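AB hydrolase-1 domain-containing protein (Streptococcus mutans, PDB 4L9A) is an alpha/beta hydrolase-fold protein that probably acts as a carboxylesterase, cleaving ester bonds. Local coordinates at residues V26-G31 with V97-M102; V85-N90 with P212-R217. One frame throughout, in Å; residues are numbered along the deposited sequence.

In the fold
From the N terminus, strand 22-26 forms an edge of the mixed sheet and runs into the turn that leads back to strand 33-38. Contact 1 lays this turn, 26-31, on helix 93-106, closing a loop that takes in the strands up to 71-75. Before that helix begins, the chain passes through 85-90, the first half of contact 2. Its partner, 212-217, comes much later, so contact 2 closes a loop from helix 93-106 through strand 134-141 to helix 188-206. The two cross: 85-90 lies between 26-31 and 97-102, and 97-102 between 85-90 and 212-217. The centres are about 17 Å apart, and both contacts lie near the surface.

Contact 1 of 2, residues V26-G31 with V97-M102; sequences VNTLLG and VNAILM
M102, present as selenomethionine, reaches from its helix to the backbone of the 26-31 turn, while A99, one helical turn earlier, meets the side chain of T28. In M102, CB and CG serve as the stalk, with CG lying beside the backbone N, and the first real touch comes at SE, 3.9 Å from T28 CA. The chain then bends at its last torsion (chi3 61°), which carries CE to N27 O at 3.3 Å, a methyl against a carbonyl oxygen. SE and CE thus lie along the backbone from N27 to T28.

A99 meets T28 mainly through its methyl: CB, OG1 and CG2 of T28 all lie within 4.0 Å of A99 CB, and CG2 is equally near A99 O. From the other end of the turn, L30 brings CD1 to A99 CB at 3.9 Å; L30 also packs on W96, and T28 on I103, of the same helix.

T28 OG1 donates to G31 O (2.7 Å), in the carbonyl plane on a lone pair, and accepts from L30 N, making an ST turn inside the type I beta turn T28-G31. The turn's polar groups are thus bonded within it, and this beta-hairpin connection between strands 22-26 and 33-38 rests by van der Waals contact, with no hydrogen bond between the segments, on a helix flanking the alpha/beta hydrolase sheet.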
loop_
_atom_site.group_PDB
_atom_site.type_symbol
_atom_site.label_atom_id
_atom_site.label_comp_id
_atom_site.label_asym_id
_atom_site.label_seq_id
_atom_site.Cartn_x
_atom_site.Cartn_y
_atom_site.Cartn_z
ATOM N N VAL A 26 9.387 -4.604 -14.847
ATOM C CA VAL A 26 8.752 -5.825 -15.330
ATOM C C VAL A 26 7.690 -5.478 -16.369
ATOM O O VAL A 26 6.912 -4.548 -16.177
ATOM C CB VAL A 26 8.087 -6.595 -14.164
ATOM C CG1 VAL A 26 7.424 -7.867 -14.676
ATOM C CG2 VAL A 26 9.120 -6.905 -13.104
ATOM N N ASN A 27 7.651 -6.221 -17.465
ATOM C CA ASN A 27 6.672 -5.945 -18.513
ATOM C C ASN A 27 5.261 -6.397 -18.153
ATOM O O ASN A 27 5.077 -7.481 -17.600
ATOM C CB ASN A 27 7.102 -6.585 -19.831
ATOM C CG ASN A 27 8.294 -5.881 -20.451
ATOM O OD1 ASN A 27 8.418 -4.656 -20.369
ATOM N ND2 ASN A 27 9.179 -6.658 -21.076
ATOM N N THR A 28 4.271 -5.555 -18.448
ATOM C CA THR A 28 2.861 -5.928 -18.261
ATOM C C THR A 28 1.999 -5.378 -19.388
ATOM O O THR A 28 2.472 -4.599 -20.213
ATOM C CB THR A 28 2.262 -5.393 -16.933
ATOM O OG1 THR A 28 1.930 -4.002 -17.071
ATOM C CG2 THR A 28 3.224 -5.586 -15.768
ATOM N N LEU A 29 0.726 -5.761 -19.406
ATOM C CA LEU A 29 -0.206 -5.196 -20.373
ATOM C C LEU A 29 -0.347 -3.682 -20.196
ATOM O O LEU A 29 -0.727 -2.990 -21.140
ATOM C CB LEU A 29 -1.575 -5.884 -20.296
ATOM C CG LEU A 29 -1.595 -7.356 -20.696
ATOM C CD1 LEU A 29 -3.012 -7.952 -20.658
ATOM C CD2 LEU A 29 -1.011 -7.526 -22.064
ATOM N N LEU A 30 -0.044 -3.182 -18.993
ATOM C CA LEU A 30 -0.090 -1.745 -18.706
ATOM C C LEU A 30 1.247 -1.048 -18.978
ATOM O O LEU A 30 1.437 0.131 -18.627
ATOM C CB LEU A 30 -0.487 -1.489 -17.250
ATOM C CG LEU A 30 -1.878 -1.970 -16.870
ATOM C CD1 LEU A 30 -2.140 -1.730 -15.372
ATOM C CD2 LEU A 30 -2.904 -1.258 -17.746
ATOM N N GLY A 31 2.162 -1.771 -19.614
ATOM C CA GLY A 31 3.492 -1.235 -19.861
ATOM C C GLY A 31 4.384 -1.574 -18.679
ATOM O O GLY A 31 3.966 -2.301 -17.773
ATOM N N VAL A 97 -4.830 -5.218 -11.201
ATOM C CA VAL A 97 -4.697 -6.525 -10.557
ATOM C C VAL A 97 -4.061 -7.588 -11.481
ATOM O O VAL A 97 -3.207 -8.362 -11.040
ATOM C CB VAL A 97 -6.051 -7.035 -10.004
ATOM C CG1 VAL A 97 -5.950 -8.499 -9.568
ATOM C CG2 VAL A 97 -6.492 -6.177 -8.823
ATOM N N ASN A 98 -4.481 -7.635 -12.747
ATOM C CA ASN A 98 -3.863 -8.546 -13.713
ATOM C C ASN A 98 -2.378 -8.247 -13.913
ATOM O O ASN A 98 -1.571 -9.159 -14.038
ATOM C CB ASN A 98 -4.621 -8.567 -15.059
ATOM C CG ASN A 98 -5.960 -9.289 -14.955
ATOM O OD1 ASN A 98 -6.184 -10.041 -14.010
ATOM N ND2 ASN A 98 -6.851 -9.063 -15.921
ATOM N N ALA A 99 -2.012 -6.969 -13.915
ATOM C CA ALA A 99 -0.602 -6.605 -14.061
ATOM C C ALA A 99 0.192 -7.091 -12.848
ATOM O O ALA A 99 1.276 -7.645 -12.988
ATOM C CB ALA A 99 -0.450 -5.107 -14.229
ATOM N N ILE A 100 -0.358 -6.899 -11.651
ATOM C CA ILE A 100 0.319 -7.363 -10.443
ATOM C C ILE A 100 0.493 -8.879 -10.440
ATOM O O ILE A 100 1.563 -9.380 -10.098
ATOM C CB ILE A 100 -0.399 -6.891 -9.158
ATOM C CG1 ILE A 100 -0.343 -5.365 -9.075
ATOM C CG2 ILE A 100 0.231 -7.524 -7.919
ATOM C CD1 ILE A 100 -1.205 -4.752 -7.962
ATOM N N LEU A 101 -0.549 -9.610 -10.831
ATOM C CA LEU A 101 -0.452 -11.071 -10.930
ATOM C C LEU A 101 0.605 -11.563 -11.931
ATOM O O LEU A 101 1.232 -12.607 -11.727
ATOM C CB LEU A 101 -1.814 -11.681 -11.258
ATOM C CG LEU A 101 -2.850 -11.528 -10.141
ATOM C CD1 LEU A 101 -4.233 -11.876 -10.681
ATOM C CD2 LEU A 101 -2.485 -12.405 -8.941
HETATM N N MSE A 102 0.786 -10.825 -13.018
HETATM C CA MSE A 102 1.849 -11.124 -13.966
HETATM C C MSE A 102 3.193 -10.941 -13.287
HETATM O O MSE A 102 4.131 -11.717 -13.498
HETATM C CB MSE A 102 1.786 -10.165 -15.138
HETATM C CG MSE A 102 0.920 -10.603 -16.272
HETATM SE SE MSE A 102 1.547 -9.621 -17.833
HETATM C CE MSE A 102 3.387 -10.293 -17.874
#

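Contact 2 of 2, residues V85-N90 with P212-R217; sequences VSNQAN and PDFKIR
Q88 packs against the backbone from K215 to R217, and here the contact is tight. Its N donates to K215 O at 2.9 Å, while CB and CG lie over the K215-R217 backbone, CG 3.6 Å from I216 O. N79 ties the same side together, its ND2 bonding both S86 O and I216 O. Beside it the F214 ring lies obliquely by S86 O, with CE2 at 3.6 Å, and packs on L205 of helix 188-206.

The solvent side is looser, and N87 holds it. With CG anti to its own backbone N (chi1 -163°), its amide projects across to the other loop. OD1 takes K215 N at 3.0 Å and, closing an Asx turn, A89 N at 2.9 Å; the donors come from opposite faces of the amide plane, both well out of it. ND2 adds a weak bond to D213 O (3.0 Å) and bonds a glycerol, probably from the crystallisation liquor, which N90 ND2 bonds too. K215 lays CB and CG along A89, then bends away, and a water lies between Q88 O and R217 O. Of three bonds joining these irregular loops, two run through the N87 amide, whose oxygen accepts from a backbone N-H of each loop.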
loop_
_atom_site.group_PDB
_atom_site.type_symbol
_atom_site.label_atom_id
_atom_site.label_comp_id
_atom_site.label_asym_id
_atom_site.label_seq_id
_atom_site.Cartn_x
_atom_site.Cartn_y
_atom_site.Cartn_z
ATOM N N VAL A 85 4.975 7.267 -16.250
ATOM C CA VAL A 85 3.731 8.020 -16.298
ATOM C C VAL A 85 2.977 7.661 -17.578
ATOM O O VAL A 85 3.581 7.458 -18.638
ATOM C CB VAL A 85 3.940 9.545 -16.176
ATOM C CG1 VAL A 85 4.635 9.888 -14.851
ATOM C CG2 VAL A 85 4.732 10.076 -17.343
ATOM N N SER A 86 1.656 7.558 -17.457
ATOM C CA SER A 86 0.784 7.227 -18.573
ATOM C C SER A 86 -0.661 7.534 -18.170
ATOM O O SER A 86 -1.001 7.523 -16.980
ATOM C CB SER A 86 0.913 5.746 -18.943
ATOM O OG SER A 86 0.482 4.913 -17.875
ATOM N N ASN A 87 -1.506 7.812 -19.158
ATOM C CA ASN A 87 -2.919 8.038 -18.883
ATOM C C ASN A 87 -3.536 6.768 -18.309
ATOM O O ASN A 87 -3.347 5.683 -18.868
ATOM C CB ASN A 87 -3.657 8.436 -20.155
ATOM C CG ASN A 87 -5.005 9.077 -19.861
ATOM O OD1 ASN A 87 -5.506 8.991 -18.738
ATOM N ND2 ASN A 87 -5.578 9.737 -20.850
ATOM N N GLN A 88 -4.268 6.901 -17.198
ATOM C CA GLN A 88 -4.949 5.768 -16.561
ATOM C C GLN A 88 -6.470 5.750 -16.818
ATOM O O GLN A 88 -7.180 4.878 -16.321
ATOM C CB GLN A 88 -4.638 5.727 -15.051
ATOM C CG GLN A 88 -3.146 5.459 -14.742
ATOM C CD GLN A 88 -2.719 4.053 -15.123
ATOM O OE1 GLN A 88 -3.127 3.070 -14.492
ATOM N NE2 GLN A 88 -1.908 3.947 -16.168
ATOM N N ALA A 89 -6.950 6.690 -17.626
ATOM C CA ALA A 89 -8.369 6.786 -17.974
ATOM C C ALA A 89 -9.043 5.476 -18.372
ATOM O O ALA A 89 -10.201 5.252 -18.019
ATOM C CB ALA A 89 -8.582 7.825 -19.071
ATOM N N ASN A 90 -8.347 4.625 -19.126
ATOM C CA ASN A 90 -8.952 3.378 -19.599
ATOM C C ASN A 90 -8.510 2.154 -18.802
ATOM O O ASN A 90 -8.700 1.025 -19.244
ATOM C CB ASN A 90 -8.669 3.165 -21.092
ATOM C CG ASN A 90 -9.445 4.115 -21.961
ATOM O OD1 ASN A 90 -10.622 4.368 -21.709
ATOM N ND2 ASN A 90 -8.789 4.662 -22.990
ATOM N N PRO A 212 -5.683 17.338 -21.267
ATOM C CA PRO A 212 -7.138 17.239 -21.102
ATOM C C PRO A 212 -7.620 15.862 -20.635
ATOM O O PRO A 212 -8.317 15.762 -19.621
ATOM C CB PRO A 212 -7.661 17.527 -22.512
ATOM C CG PRO A 212 -6.623 18.407 -23.120
ATOM C CD PRO A 212 -5.312 17.911 -22.573
ATOM N N ASP A 213 -7.255 14.816 -21.365
ATOM C CA ASP A 213 -7.786 13.493 -21.084
ATOM C C ASP A 213 -7.092 12.784 -19.915
ATOM O O ASP A 213 -7.487 11.689 -19.528
ATOM C CB ASP A 213 -7.724 12.622 -22.344
ATOM C CG ASP A 213 -8.426 13.256 -23.536
ATOM O OD1 ASP A 213 -9.366 14.042 -23.322
ATOM O OD2 ASP A 213 -8.033 12.954 -24.689
ATOM N N PHE A 214 -6.063 13.402 -19.345
ATOM C CA PHE A 214 -5.222 12.699 -18.376
ATOM C C PHE A 214 -5.919 12.368 -17.071
ATOM O O PHE A 214 -6.493 13.245 -16.432
ATOM C CB PHE A 214 -3.962 13.499 -18.050
ATOM C CG PHE A 214 -3.022 12.775 -17.139
ATOM C CD1 PHE A 214 -2.944 13.097 -15.798
ATOM C CD2 PHE A 214 -2.229 11.743 -17.624
ATOM C CE1 PHE A 214 -2.070 12.416 -14.955
ATOM C CE2 PHE A 214 -1.368 11.057 -16.790
ATOM C CZ PHE A 214 -1.282 11.398 -15.458
ATOM N N LYS A 215 -5.847 11.099 -16.680
ATOM C CA LYS A 215 -6.322 10.646 -15.379
ATOM C C LYS A 215 -5.160 9.957 -14.697
ATOM O O LYS A 215 -4.576 9.019 -15.250
ATOM C CB LYS A 215 -7.473 9.654 -15.526
ATOM C CG LYS A 215 -8.712 10.238 -16.173
ATOM C CD LYS A 215 -9.220 11.434 -15.392
ATOM C CE LYS A 215 -10.332 12.138 -16.151
ATOM N NZ LYS A 215 -11.399 11.183 -16.568
ATOM N N ILE A 216 -4.825 10.414 -13.498
ATOM C CA ILE A 216 -3.630 9.933 -12.827
ATOM C C ILE A 216 -3.834 8.528 -12.252
ATOM O O ILE A 216 -2.875 7.773 -12.056
ATOM C CB ILE A 216 -3.169 10.913 -11.738
ATOM C CG1 ILE A 216 -1.749 10.567 -11.279
ATOM C CG2 ILE A 216 -4.165 10.924 -10.566
ATOM C CD1 ILE A 216 -1.011 11.727 -10.664
ATOM N N ARG A 217 -5.082 8.150 -12.017
ATOM C CA ARG A 217 -5.331 6.843 -11.404
ATOM C C ARG A 217 -6.578 6.159 -11.948
ATOM O O ARG A 217 -7.533 6.815 -12.346
ATOM C CB ARG A 217 -5.442 6.987 -9.888
ATOM C CG ARG A 217 -5.524 5.666 -9.138
ATOM C CD ARG A 217 -5.272 5.873 -7.650
ATOM N NE ARG A 217 -4.057 6.655 -7.437
ATOM C CZ ARG A 217 -4.032 7.977 -7.289
ATOM N NH1 ARG A 217 -5.163 8.678 -7.317
ATOM N NH2 ARG A 217 -2.873 8.598 -7.110
HETATM O O HOH W 1 -9.213 6.689 -14.617
#